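Local coordinates for like-Sm ribonucleoprotein core (Methanococcus vannielii SB, PDB 5MKI) that forms a seven-membered Sm-like ring and probably binds RNA, with pockets that take up uridine monophosphate, at residues V61-G64 with D65-L68. Sequence-based numbering, arbitrary orientation.
Sequences VVRG and DNVL
R63 and D65 meet through a salt bridge over the short 3-10 turn that begins at G64, with R63 NH1 3.4 Å from D65 OD1. NH1 lies about equally far from both carboxylate oxygens; OD2 sits at the edge of the guanidinium, in its plane, yet the two flat groups stand nearly perpendicular, 82° apart. The aspartate reaches back because its CG is placed between its own backbone N and carbonyl carbon (chi1 84°), while R63, extended from CG to NE, crosses it at a slant and brings NH1 to the carboxylate. Backbone bonds and the N66 amide close the turn, a worked example of one side chain reinforcing a backbone bond. R63 O is gripped twice from one face of its carbonyl plane, by N66 N at 3.0 Å in a fairly straight bond and by N66 ND2, also at 3.0 Å but more bent (137°). G64 is the pivot: its O accepts from V67 N at 2.8 Å, and its N donates to N41 OD1 of its own chain. With N66 replaced by an alanine, R63 O would probably lose its side-chain donor, and K24 and V67 O of the second subunit their amide partner. R63 NH2 reaches H39 O of that same subunit. R63 and D65, with H39 and N41 of their own chain, belong to the UMP-binding site, and the turn linking strands 57-62 and 67-71 carries the Arg-Gly-Asp signature of the Sm2 motif in the Sm fold.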
loop_
_atom_site.group_PDB
_atom_site.type_symbol
_atom_site.label_atom_id
_atom_site.label_comp_id
_atom_site.label_asym_id
_atom_site.label_seq_id
_atom_site.Cartn_x
_atom_site.Cartn_y
_atom_site.Cartn_z
ATOM N N VAL A 61 18.441 4.834 -10.218
ATOM C CA VAL A 61 17.045 5.255 -10.253
ATOM C C VAL A 61 16.365 4.682 -9.018
ATOM O O VAL A 61 16.296 3.459 -8.856
ATOM C CB VAL A 61 16.354 4.810 -11.546
ATOM C CG1 VAL A 61 14.841 5.096 -11.483
ATOM C CG2 VAL A 61 17.004 5.518 -12.729
ATOM N N VAL A 62 15.914 5.569 -8.128
ATOM C CA VAL A 62 15.332 5.199 -6.841
ATOM C C VAL A 62 13.818 5.286 -6.957
ATOM O O VAL A 62 13.282 6.273 -7.482
ATOM C CB VAL A 62 15.835 6.111 -5.711
ATOM C CG1 VAL A 62 15.252 5.672 -4.375
ATOM C CG2 VAL A 62 17.397 6.164 -5.664
ATOM N N ARG A 63 13.130 4.270 -6.461
ATOM C CA ARG A 63 11.668 4.255 -6.512
ATOM C C ARG A 63 11.100 5.091 -5.366
ATOM O O ARG A 63 11.398 4.837 -4.191
ATOM C CB ARG A 63 11.150 2.819 -6.456
ATOM C CG ARG A 63 9.755 2.679 -7.034
ATOM C CD ARG A 63 9.427 1.243 -7.422
ATOM N NE ARG A 63 8.119 1.154 -8.066
ATOM C CZ ARG A 63 6.965 1.110 -7.406
ATOM N NH1 ARG A 63 6.966 1.129 -6.080
ATOM N NH2 ARG A 63 5.815 1.016 -8.069
ATOM N N GLY A 64 10.266 6.084 -5.707
ATOM C CA GLY A 64 9.838 7.070 -4.718
ATOM C C GLY A 64 9.074 6.516 -3.520
ATOM O O GLY A 64 9.150 7.078 -2.423
ATOM N N ASP A 65 8.337 5.408 -3.697
ATOM C CA ASP A 65 7.589 4.839 -2.577
ATOM C C ASP A 65 8.490 4.405 -1.428
ATOM O O ASP A 65 7.994 4.167 -0.321
ATOM C CB ASP A 65 6.747 3.637 -3.027
ATOM C CG ASP A 65 7.546 2.342 -3.061
ATOM O OD1 ASP A 65 8.729 2.376 -3.468
ATOM O OD2 ASP A 65 7.002 1.286 -2.672
ATOM N N ASN A 66 9.795 4.274 -1.665
ATOM C CA ASN A 66 10.733 3.964 -0.597
ATOM C C ASN A 66 11.155 5.205 0.191
ATOM O O ASN A 66 11.790 5.062 1.242
ATOM C CB ASN A 66 11.987 3.279 -1.167
ATOM C CG ASN A 66 11.669 2.007 -1.975
ATOM O OD1 ASN A 66 11.269 0.999 -1.411
ATOM N ND2 ASN A 66 11.884 2.052 -3.293
ATOM N N VAL A 67 10.813 6.405 -0.278
ATOM C CA VAL A 67 11.457 7.628 0.214
ATOM C C VAL A 67 10.800 8.081 1.510
ATOM O O VAL A 67 9.570 8.146 1.612
ATOM C CB VAL A 67 11.404 8.740 -0.844
ATOM C CG1 VAL A 67 11.884 10.081 -0.239
ATOM C CG2 VAL A 67 12.270 8.360 -2.053
ATOM N N LEU A 68 11.630 8.395 2.502
ATOM C CA LEU A 68 11.189 8.999 3.751
ATOM C C LEU A 68 11.173 10.521 3.618
ATOM O O LEU A 68 10.113 11.146 3.727
ATOM C CB LEU A 68 12.107 8.544 4.893
ATOM C CG LEU A 68 11.612 8.582 6.338
ATOM C CD1 LEU A 68 10.404 7.653 6.514
ATOM C CD2 LEU A 68 12.750 8.185 7.283
#